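Long-range contacts in gentamicin resistance protein (Enterococcus gallinarum, PDB 6CTZ), which probably transfers a phosphate group from a guanine nucleotide to the 2''-hydroxyl of aminoglycosides such as kanamycin, thereby conferring gentamicin resistance: residues A[188-193]-A[213-218]; A[60-65]-A[121-126]; A[52-57]-A[134-139]. The protein carries 2 engineered substitutions. One frame throughout, in Å; residues are numbered along the deposited sequence. Where two conformers were deposited one is given.

Helix 46-62 opens two of the three loops. Interaction 3 begins first, at 52-57, and closes at 134-139, beyond helix 128-133. Interaction 2 leaves the end of the same helix at 60-65 and returns at 121-126, so its loop is nested inside that of interaction 3. Interaction 1 follows in series, closing the short, strand-containing loop between 188-193 and 213-218. Leu188 of interaction 1 packs on Leu62 and Phe126 of interaction 2, while the Lys54 amine of interaction 3 reaches the backbone of 213-218. Together they tie helix 46-62 to helix 106-125, to the chain beyond helix 128-133 and to the magnesium and kanamycin sites.

Interaction 1: A[188-193]-A[213-218]; sequences LIHGDL and IDFGDA. With MG (magnesium ion), chain C; MG (magnesium ion), chain D; GDP (guanosine-5'-diphosphate), chain B; KAN (kanamycin a), chain E.
His190 joins the segments through a hydrogen bond to Ile213 and an edge-to-face contact with Phe215. Its ring NE2 donates to the backbone O of Ile213 at 3.0 Å with a nearly straight N-H...O angle of 163°, the acceptor lying in the ring plane. Across the ring, ND1 accepts from Asp192 N at 3.1 Å, so both ring nitrogens are engaged and the rotation of the imidazole is fixed. CG stands anti to the backbone N (chi1 177°), which carries the ring over to 213-218. There the CD2 edge points at the centre of the Phe215 ring in an edge-to-face pair with planes at 58°.

Backbone packing is close beside it: the CA of Ala218 makes a CA-H...O contact of 3.3 Å with Ile189 O. A water accepts from Asp217 N and also bonds to His190 O and Asp214 O, joining the two segments.

Metal bonds gather on Asp214, the aspartate of the kinase-like DFG sequence. OD2 bridges both magnesium ions, 2.1 Å from the one that His197 also binds, while OD1 and OD2 together grip the other. GDP phosphate oxygens and waters also bind both ions, so the metals link Asp214 to the diphosphate. Gly216 N donates to OD1 from above the carboxylate plane, an Asx turn that holds the group in position.

Kanamycin is held by the other two aspartates. Asp192 OD2 accepts from the 2''-hydroxyl, kanamycin O13, at 2.7 Å and OD1 from amine N3; Asp217 OD2 accepts from amine N4 at 2.8 Å. Asp192 OD2 and Asp217 OD2 are just 3.5 Å apart, their carboxylates almost perpendicular. The two magnesium ions and the kanamycin amines probably offset this concentration of negative charge, and the hydroxyl named by the enzyme's 2'' specificity faces the metal-bound diphosphate.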
loop_
_atom_site.group_PDB
_atom_site.type_symbol
_atom_site.label_atom_id
_atom_site.label_comp_id
_atom_site.label_asym_id
_atom_site.label_seq_id
_atom_site.Cartn_x
_atom_site.Cartn_y
_atom_site.Cartn_z
ATOM N N LEU A 188 13.559 0.934 -4.002
ATOM C CA LEU A 188 12.663 0.512 -2.924
ATOM C C LEU A 188 11.386 1.341 -2.969
ATOM O O LEU A 188 11.447 2.572 -2.997
ATOM C CB LEU A 188 13.330 0.715 -1.568
ATOM C CG LEU A 188 12.439 0.365 -0.360
ATOM C CD1 LEU A 188 12.068 -1.111 -0.345
ATOM C CD2 LEU A 188 13.122 0.765 0.938
ATOM N N ILE A 189 10.231 0.665 -2.994
ATOM C CA ILE A 189 8.932 1.326 -2.889
ATOM C C ILE A 189 8.180 0.775 -1.685
ATOM O O ILE A 189 8.399 -0.362 -1.249
ATOM C CB ILE A 189 8.071 1.191 -4.169
ATOM C CG1 ILE A 189 7.631 -0.254 -4.427
ATOM C CG2 ILE A 189 8.822 1.732 -5.376
ATOM C CD1 ILE A 189 6.548 -0.366 -5.487
ATOM N N HIS A 190 7.267 1.596 -1.151
ATOM C CA HIS A 190 6.377 1.126 -0.090
ATOM C C HIS A 190 5.421 0.064 -0.626
ATOM O O HIS A 190 5.198 -0.970 0.021
ATOM C CB HIS A 190 5.621 2.320 0.490
ATOM C CG HIS A 190 4.615 1.967 1.542
ATOM N ND1 HIS A 190 3.370 1.462 1.244
ATOM C CD2 HIS A 190 4.662 2.090 2.892
ATOM C CE1 HIS A 190 2.691 1.279 2.366
ATOM N NE2 HIS A 190 3.454 1.650 3.382
ATOM N N GLY A 191 4.875 0.287 -1.825
ATOM C CA GLY A 191 4.083 -0.707 -2.508
ATOM C C GLY A 191 2.600 -0.700 -2.213
ATOM O O GLY A 191 1.846 -1.351 -2.944
ATOM N N ASP A 192 2.154 0.000 -1.178
ATOM C CA ASP A 192 0.734 0.060 -0.854
ATOM C C ASP A 192 0.447 1.411 -0.200
ATOM O O ASP A 192 -0.103 1.502 0.901
ATOM C CB ASP A 192 0.350 -1.126 0.035
ATOM C CG ASP A 192 -1.137 -1.416 0.038
ATOM O OD1 ASP A 192 -1.842 -1.085 -0.943
ATOM O OD2 ASP A 192 -1.602 -2.014 1.030
ATOM N N LEU A 193 0.852 2.492 -0.874
ATOM C CA LEU A 193 0.964 3.802 -0.229
ATOM C C LEU A 193 -0.351 4.575 -0.363
ATOM O O LEU A 193 -0.476 5.552 -1.098
ATOM C CB LEU A 193 2.157 4.563 -0.793
ATOM C CG LEU A 193 2.585 5.809 -0.018
ATOM C CD1 LEU A 193 3.073 5.444 1.381
ATOM C CD2 LEU A 193 3.691 6.532 -0.761
ATOM N N ILE A 213 2.315 3.277 8.048
ATOM C CA ILE A 213 2.265 1.874 8.443
ATOM C C ILE A 213 2.194 0.943 7.230
ATOM O O ILE A 213 2.148 1.394 6.077
ATOM C CB ILE A 213 1.105 1.620 9.427
ATOM C CG1 ILE A 213 -0.239 1.997 8.786
ATOM C CG2 ILE A 213 1.348 2.366 10.747
ATOM C CD1 ILE A 213 -1.436 1.488 9.559
ATOM N N ASP A 214 2.200 -0.366 7.497
ATOM C CA ASP A 214 1.966 -1.439 6.528
ATOM C C ASP A 214 2.923 -1.454 5.346
ATOM O O ASP A 214 2.551 -1.076 4.232
ATOM C CB ASP A 214 0.524 -1.469 6.025
ATOM C CG ASP A 214 0.212 -2.752 5.262
ATOM O OD1 ASP A 214 1.079 -3.672 5.225
ATOM O OD2 ASP A 214 -0.902 -2.841 4.691
ATOM N N PHE A 215 4.144 -1.926 5.576
ATOM C CA PHE A 215 5.156 -2.069 4.542
ATOM C C PHE A 215 5.166 -3.462 3.921
ATOM O O PHE A 215 6.164 -3.848 3.305
ATOM C CB PHE A 215 6.540 -1.717 5.105
ATOM C CG PHE A 215 6.749 -0.240 5.352
ATOM C CD1 PHE A 215 6.091 0.419 6.392
ATOM C CD2 PHE A 215 7.629 0.484 4.563
ATOM C CE1 PHE A 215 6.306 1.779 6.630
ATOM C CE2 PHE A 215 7.845 1.834 4.788
ATOM C CZ PHE A 215 7.178 2.487 5.825
ATOM N N GLY A 216 4.068 -4.212 4.041
ATOM C CA GLY A 216 4.044 -5.584 3.569
ATOM C C GLY A 216 4.211 -5.745 2.071
ATOM O O GLY A 216 4.631 -6.817 1.618
ATOM N N ASP A 217 3.901 -4.711 1.292
ATOM C CA ASP A 217 4.079 -4.749 -0.151
ATOM C C ASP A 217 5.405 -4.147 -0.594
ATOM O O ASP A 217 5.599 -3.920 -1.788
ATOM C CB ASP A 217 2.899 -4.073 -0.857
ATOM C CG ASP A 217 1.643 -4.908 -0.802
ATOM O OD1 ASP A 217 1.671 -6.075 -1.262
ATOM O OD2 ASP A 217 0.622 -4.406 -0.304
ATOM N N ALA A 218 6.327 -3.890 0.329
ATOM C CA ALA A 218 7.602 -3.297 -0.055
ATOM C C ALA A 218 8.294 -4.152 -1.109
ATOM O O ALA A 218 8.311 -5.386 -1.033
ATOM C CB ALA A 218 8.512 -3.124 1.162
HETATM MG MG MG C . -2.866 -2.184 5.093
HETATM MG MG MG D . -0.289 -4.933 4.047
HETATM P PB GDP B . -2.823 -5.267 5.984
HETATM O O1B GDP B . -1.404 -5.605 5.594
HETATM O O2B GDP B . -3.397 -4.147 5.142
HETATM O O3B GDP B . -3.700 -6.496 6.056
HETATM O O3A GDP B . -2.721 -4.748 7.514
HETATM P PA GDP B . -2.183 -3.325 8.072
HETATM O O1A GDP B . -0.736 -3.418 8.455
HETATM O O2A GDP B . -2.508 -2.219 7.083
HETATM O "O5'" GDP B . -3.040 -3.203 9.446
HETATM C "C5'" GDP B . -4.457 -3.286 9.382
HETATM C "C4'" GDP B . -5.048 -2.004 9.918
HETATM O "O4'" GDP B . -4.756 -1.912 11.313
HETATM C "C3'" GDP B . -4.469 -0.730 9.326
HETATM O "O3'" GDP B . -5.032 -0.404 8.051
HETATM C "C2'" GDP B . -4.872 0.267 10.383
HETATM O "O2'" GDP B . -6.267 0.570 10.280
HETATM C "C1'" GDP B . -4.682 -0.535 11.660
HETATM N N9 GDP B . -3.338 -0.288 12.217
HETATM C C8 GDP B . -2.236 -1.065 12.108
HETATM N N7 GDP B . -1.203 -0.483 12.771
HETATM C C5 GDP B . -1.656 0.667 13.307
HETATM C C6 GDP B . -1.104 1.768 14.106
HETATM O O6 GDP B . 0.085 1.754 14.475
HETATM N N1 GDP B . -1.942 2.764 14.434
HETATM C C2 GDP B . -3.238 2.807 14.056
HETATM N N2 GDP B . -4.007 3.842 14.445
HETATM N N3 GDP B . -3.813 1.836 13.312
HETATM C C4 GDP B . -3.064 0.777 12.939
HETATM C C1 KAN E . -9.884 -0.755 -3.737
HETATM C C2 KAN E . -10.465 -0.382 -5.101
HETATM C C3 KAN E . -11.183 0.948 -4.999
HETATM C C4 KAN E . -12.275 0.796 -3.952
HETATM C C5 KAN E . -11.691 0.382 -2.604
HETATM C C6 KAN E . -12.783 0.139 -1.567
HETATM C C7 KAN E . -5.288 0.071 -1.230
HETATM C C8 KAN E . -6.006 -1.267 -1.380
HETATM C C9 KAN E . -7.045 -1.185 -2.503
HETATM C C10 KAN E . -8.040 -0.046 -2.273
HETATM C C11 KAN E . -7.300 1.276 -2.060
HETATM C C12 KAN E . -6.292 1.175 -0.921
HETATM C C13 KAN E . -5.295 -3.590 -1.392
HETATM C C14 KAN E . -4.054 -4.331 -0.919
HETATM C C15 KAN E . -2.995 -4.269 -2.023
HETATM C C16 KAN E . -3.569 -4.839 -3.315
HETATM C C17 KAN E . -4.858 -4.120 -3.665
HETATM C C18 KAN E . -5.494 -4.778 -4.879
HETATM N N1 KAN E . -12.151 -0.301 -0.337
HETATM N N2 KAN E . -8.231 2.364 -1.780
HETATM N N3 KAN E . -4.284 -0.030 -0.173
HETATM N N4 KAN E . -1.778 -4.989 -1.668
HETATM O O5 KAN E . -10.863 -0.785 -2.694
HETATM O O6 KAN E . -9.398 -0.290 -6.049
HETATM O O7 KAN E . -11.761 1.314 -6.256
HETATM O O8 KAN E . -12.960 2.042 -3.814
HETATM O O9 KAN E . -8.844 0.179 -3.434
HETATM O O10 KAN E . -7.780 -2.419 -2.555
HETATM O O11 KAN E . -4.981 -2.227 -1.673
HETATM O O12 KAN E . -5.770 -4.211 -2.583
HETATM O O13 KAN E . -3.615 -3.730 0.302
HETATM O O14 KAN E . -2.662 -4.675 -4.418
HETATM O O15 KAN E . -6.706 -4.091 -5.206
HETATM O O HOH W 1 3.254 -2.015 1.734
HETATM O O HOH W 2 0.557 -3.878 2.374
HETATM O O HOH W 3 -4.760 -1.436 5.367
HETATM O O HOH W 4 -3.296 -2.333 3.040
HETATM O O HOH W 5 1.039 -6.626 4.128
HETATM O O HOH W 6 -1.589 -5.760 2.696
#

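Interaction 2: A[60-65]-A[121-126]; sequences PLLVGC and NELSAF
Phe126 reaches across from the end of helix 106-125 and lays its ring against the last turn of helix 46-62. The tight part of the contact is here. CG anti to the backbone N (chi1 -170°) extends the ring toward Leu62, whose CD2 methyl sits over one face, 3.7 Å from the Phe126 ring centroid and only 20° off the normal: a CH-pi contact. Leu62 was modelled in two conformers, and this geometry belongs to one of them. The same methyl just reaches Leu123 CD2 at 4.5 Å, a much slacker touch.

At its rim the ring meets quite different atoms. Cys65 SG lies in the ring plane, 3.9 Å from Phe126 CE1, in a sulfur-aromatic contact made at the edge. The backbone O of Leu61 approaches the same edge, 3.6 Å from Phe126 CE1, and Leu61 CB touches CZ at 3.9 Å.

Toward solvent the contact thins. Leu61 and Cys65 are exposed, and no hydrogen bond crosses between the segments. Glu122 contributes mainly the aliphatic part of an extended side chain, with CG 3.5 Å from Cys65 O; its OE2 takes a weak hydrogen bond from Lys67 N instead.

On the buried side, Leu188 of strand 187-189 packs against Leu62, Leu123 and Phe126 together, and Ile70 and Phe215 also touch Leu62. Helix 128-133 joins through Thr130 against Leu61 and Ala131 against Phe126, so the end of helix 46-62 packs against helix 106-125, helix 128-133 and strand 187-189.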
loop_
_atom_site.group_PDB
_atom_site.type_symbol
_atom_site.label_atom_id
_atom_site.label_comp_id
_atom_site.label_asym_id
_atom_site.label_seq_id
_atom_site.Cartn_x
_atom_site.Cartn_y
_atom_site.Cartn_z
ATOM N N PRO A 60 13.673 -2.156 10.693
ATOM C CA PRO A 60 14.746 -1.608 11.533
ATOM C C PRO A 60 15.792 -0.864 10.738
ATOM O O PRO A 60 16.384 0.088 11.258
ATOM C CB PRO A 60 15.317 -2.848 12.233
ATOM C CG PRO A 60 14.175 -3.804 12.269
ATOM C CD PRO A 60 13.470 -3.597 10.955
ATOM N N LEU A 61 16.014 -1.245 9.475
ATOM C CA LEU A 61 16.983 -0.551 8.643
ATOM C C LEU A 61 16.436 0.766 8.117
ATOM O O LEU A 61 17.217 1.673 7.814
ATOM C CB LEU A 61 17.366 -1.435 7.458
ATOM C CG LEU A 61 17.906 -2.812 7.846
ATOM C CD1 LEU A 61 18.082 -3.704 6.624
ATOM C CD2 LEU A 61 19.200 -2.674 8.630
ATOM N N LEU A 62 15.115 0.891 8.021
ATOM C CA LEU A 62 14.488 2.095 7.483
ATOM C C LEU A 62 14.273 3.182 8.523
ATOM O O LEU A 62 14.198 4.358 8.153
ATOM C CB LEU A 62 13.112 1.766 6.901
ATOM C CG LEU A 62 13.063 1.066 5.554
ATOM C CD1 LEU A 62 11.620 0.946 5.106
ATOM C CD2 LEU A 62 13.881 1.837 4.532
ATOM N N VAL A 63 14.166 2.821 9.811
ATOM C CA VAL A 63 13.770 3.779 10.846
ATOM C C VAL A 63 14.637 5.032 10.787
ATOM O O VAL A 63 14.142 6.164 10.850
ATOM C CB VAL A 63 13.816 3.116 12.239
ATOM C CG1 VAL A 63 13.720 4.162 13.351
ATOM C CG2 VAL A 63 12.698 2.098 12.399
ATOM N N GLY A 64 15.952 4.842 10.688
ATOM C CA GLY A 64 16.875 5.958 10.688
ATOM C C GLY A 64 16.980 6.723 9.388
ATOM O O GLY A 64 17.719 7.711 9.315
ATOM N N CYS A 65 16.256 6.294 8.354
ATOM C CA CYS A 65 16.331 6.895 7.032
ATOM C C CYS A 65 15.102 7.706 6.666
ATOM O O CYS A 65 15.123 8.399 5.643
ATOM C CB CYS A 65 16.525 5.802 5.970
ATOM S SG CYS A 65 17.970 4.773 6.262
ATOM N N ASN A 121 11.039 10.290 -1.669
ATOM C CA ASN A 121 12.442 10.526 -1.894
ATOM C C ASN A 121 13.529 9.679 -1.041
ATOM O O ASN A 121 14.535 9.092 -1.463
ATOM C CB ASN A 121 12.801 12.005 -1.801
ATOM C CG ASN A 121 12.390 12.793 -3.011
ATOM O OD1 ASN A 121 11.966 12.292 -4.019
ATOM N ND2 ASN A 121 12.550 14.062 -2.890
ATOM N N GLU A 122 13.110 9.583 0.228
ATOM C CA GLU A 122 13.932 8.782 1.126
ATOM C C GLU A 122 13.902 7.310 0.739
ATOM O O GLU A 122 14.948 6.649 0.738
ATOM C CB GLU A 122 13.483 8.996 2.567
ATOM C CG GLU A 122 13.807 10.400 3.074
ATOM C CD GLU A 122 12.963 10.847 4.259
ATOM O OE1 GLU A 122 13.254 11.926 4.814
ATOM O OE2 GLU A 122 12.004 10.143 4.619
ATOM N N LEU A 123 12.729 6.781 0.379
ATOM C CA LEU A 123 12.677 5.398 -0.091
ATOM C C LEU A 123 13.520 5.232 -1.347
ATOM O O LEU A 123 14.267 4.254 -1.483
ATOM C CB LEU A 123 11.234 4.965 -0.365
ATOM C CG LEU A 123 10.311 4.871 0.855
ATOM C CD1 LEU A 123 8.991 4.218 0.453
ATOM C CD2 LEU A 123 10.968 4.101 1.986
ATOM N N SER A 124 13.437 6.197 -2.261
ATOM C CA SER A 124 14.190 6.110 -3.507
ATOM C C SER A 124 15.689 6.254 -3.301
ATOM O O SER A 124 16.454 5.884 -4.195
ATOM C CB SER A 124 13.715 7.168 -4.497
ATOM O OG SER A 124 12.471 6.798 -5.065
ATOM N N ALA A 125 16.123 6.780 -2.159
ATOM C CA ALA A 125 17.537 6.871 -1.830
ATOM C C ALA A 125 18.043 5.672 -1.037
ATOM O O ALA A 125 19.256 5.542 -0.844
ATOM C CB ALA A 125 17.802 8.154 -1.036
ATOM N N PHE A 126 17.157 4.795 -0.576
ATOM C CA PHE A 126 17.593 3.674 0.250
ATOM C C PHE A 126 18.338 2.643 -0.600
ATOM O O PHE A 126 17.883 2.291 -1.688
ATOM C CB PHE A 126 16.391 3.016 0.932
ATOM C CG PHE A 126 16.781 2.018 1.981
ATOM C CD1 PHE A 126 17.123 2.435 3.258
ATOM C CD2 PHE A 126 16.871 0.666 1.674
ATOM C CE1 PHE A 126 17.505 1.518 4.228
ATOM C CE2 PHE A 126 17.260 -0.251 2.641
ATOM C CZ PHE A 126 17.575 0.178 3.916
#

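Interaction 3: A[52-57]-A[134-139]; sequences LNKEIQ and AGVPVT
Lys54 gives up the most surface in this contact, running its aliphatic chain along the backbone of Gly135, Val136 and Pro137. Lys54 CD is the main point of touch, 3.8 Å from Gly135 O and 3.8 Å from Pro137 CD, while Lys54 CG meets Val136 CG2 at 4.0 Å. The chain starts with CG anti to the backbone N and stays extended to CD. A bend there (chi3 67°) swings the amine past the proline ring, which the lysine crosses at about a right angle. NZ finds its hydrogen bonds beyond the contact, at the backbone O atoms of Gly216 and Ala218.

Ala134, the second large contributor, sits beside the next turn of helix 46-62. Its CB packs on Gln57 CB at 3.7 Å, and its carbonyl O comes within 3.4 Å of that same Gln57 CB. Gln57, third in buried surface, lies on the exposed side of the helix with its side chain drawn across the Ala134 carbonyl; the orientation of its amide is uncertain.

The close approach depends on how helix 128-133 ends. Gly135, with a positive phi of 88°, is the C-prime residue of a Schellman motif in which Val136 N bonds to Ala131 O and Gly135 N to Ile132 O. The chain then turns along Lys54.

The contact itself has no clear hydrogen bond, so its hold between 52-57 and 134-139 is largely van der Waals. Its chemical consequence lies in Lys54: apolar and backbone atoms flank the stem, while two carbonyls satisfy the buried ammonium. The positive charge of Lys54, whose side chain comes within about 6 Å of that of Asp217 (nearest atoms), would probably offset some of the negative charge gathered round the magnesium and kanamycin sites.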
loop_
_atom_site.group_PDB
_atom_site.type_symbol
_atom_site.label_atom_id
_atom_site.label_comp_id
_atom_site.label_asym_id
_atom_site.label_seq_id
_atom_site.Cartn_x
_atom_site.Cartn_y
_atom_site.Cartn_z
ATOM N N LEU A 52 5.450 -10.359 6.483
ATOM C CA LEU A 52 5.864 -9.945 7.818
ATOM C C LEU A 52 7.336 -10.257 8.057
ATOM O O LEU A 52 8.058 -9.442 8.643
ATOM C CB LEU A 52 4.974 -10.599 8.876
ATOM C CG LEU A 52 5.374 -10.241 10.306
ATOM C CD1 LEU A 52 5.384 -8.731 10.505
ATOM C CD2 LEU A 52 4.444 -10.911 11.304
ATOM N N ASN A 53 7.805 -11.421 7.600
ATOM C CA ASN A 53 9.225 -11.726 7.738
ATOM C C ASN A 53 10.086 -10.692 7.023
ATOM O O ASN A 53 11.159 -10.323 7.515
ATOM C CB ASN A 53 9.524 -13.142 7.260
ATOM C CG ASN A 53 9.243 -14.156 8.328
ATOM O OD1 ASN A 53 9.522 -13.908 9.497
ATOM N ND2 ASN A 53 8.671 -15.286 7.951
ATOM N N LYS A 54 9.621 -10.204 5.868
ATOM C CA LYS A 54 10.300 -9.109 5.184
ATOM C C LYS A 54 10.290 -7.841 6.034
ATOM O O LYS A 54 11.334 -7.215 6.237
ATOM C CB LYS A 54 9.634 -8.865 3.826
ATOM C CG LYS A 54 10.058 -7.580 3.119
ATOM C CD LYS A 54 9.328 -7.405 1.801
ATOM C CE LYS A 54 7.835 -7.163 1.976
ATOM N NZ LYS A 54 7.124 -7.275 0.662
ATOM N N GLU A 55 9.121 -7.461 6.569
ATOM C CA GLU A 55 9.051 -6.253 7.392
ATOM C C GLU A 55 9.937 -6.354 8.631
ATOM O O GLU A 55 10.549 -5.362 9.039
ATOM C CB GLU A 55 7.603 -5.938 7.786
ATOM C CG GLU A 55 6.719 -5.505 6.620
ATOM C CD GLU A 55 5.384 -4.993 7.105
ATOM O OE1 GLU A 55 4.460 -5.814 7.253
ATOM O OE2 GLU A 55 5.261 -3.776 7.372
ATOM N N ILE A 56 10.008 -7.540 9.245
ATOM C CA ILE A 56 10.845 -7.718 10.429
ATOM C C ILE A 56 12.294 -7.338 10.131
ATOM O O ILE A 56 12.984 -6.741 10.971
ATOM C CB ILE A 56 10.716 -9.160 10.963
ATOM C CG1 ILE A 56 9.357 -9.350 11.646
ATOM C CG2 ILE A 56 11.882 -9.505 11.905
ATOM C CD1 ILE A 56 9.005 -10.799 11.920
ATOM N N GLN A 57 12.780 -7.681 8.933
ATOM C CA GLN A 57 14.160 -7.373 8.567
ATOM C C GLN A 57 14.301 -5.951 8.044
ATOM O O GLN A 57 15.314 -5.290 8.304
ATOM C CB GLN A 57 14.648 -8.346 7.501
ATOM C CG GLN A 57 14.656 -9.811 7.908
ATOM C CD GLN A 57 14.843 -10.694 6.692
ATOM O OE1 GLN A 57 13.878 -11.252 6.159
ATOM N NE2 GLN A 57 16.078 -10.796 6.222
ATOM N N ALA A 134 17.396 -7.887 2.972
ATOM C CA ALA A 134 16.368 -7.974 3.999
ATOM C C ALA A 134 15.112 -8.693 3.522
ATOM O O ALA A 134 14.083 -8.629 4.198
ATOM C CB ALA A 134 16.013 -6.576 4.512
ATOM N N GLY A 135 15.166 -9.359 2.372
ATOM C CA GLY A 135 14.030 -10.105 1.873
ATOM C C GLY A 135 13.056 -9.323 1.017
ATOM O O GLY A 135 11.970 -9.841 0.719
ATOM N N VAL A 136 13.394 -8.100 0.618
ATOM C CA VAL A 136 12.523 -7.324 -0.266
ATOM C C VAL A 136 12.636 -7.914 -1.669
ATOM O O VAL A 136 13.748 -8.018 -2.201
ATOM C CB VAL A 136 12.894 -5.835 -0.236
ATOM C CG1 VAL A 136 12.013 -5.035 -1.174
ATOM C CG2 VAL A 136 12.773 -5.294 1.187
ATOM N N PRO A 137 11.540 -8.340 -2.290
ATOM C CA PRO A 137 11.636 -8.946 -3.621
ATOM C C PRO A 137 11.864 -7.894 -4.690
ATOM O O PRO A 137 11.482 -6.731 -4.551
ATOM C CB PRO A 137 10.258 -9.591 -3.803
ATOM C CG PRO A 137 9.348 -8.695 -3.024
ATOM C CD PRO A 137 10.149 -8.270 -1.813
ATOM N N VAL A 138 12.502 -8.324 -5.773
ATOM C CA VAL A 138 12.649 -7.495 -6.964
ATOM C C VAL A 138 11.495 -7.857 -7.890
ATOM O O VAL A 138 11.410 -8.987 -8.377
ATOM C CB VAL A 138 14.007 -7.717 -7.642
ATOM C CG1 VAL A 138 14.104 -6.885 -8.914
ATOM C CG2 VAL A 138 15.143 -7.391 -6.670
ATOM N N THR A 139 10.585 -6.911 -8.102
ATOM C CA THR A 139 9.377 -7.133 -8.885
ATOM C C THR A 139 9.538 -6.379 -10.190
ATOM O O THR A 139 9.414 -5.150 -10.216
ATOM C CB THR A 139 8.151 -6.595 -8.150
ATOM O OG1 THR A 139 8.031 -7.236 -6.875
ATOM C CG2 THR A 139 6.884 -6.832 -8.984
#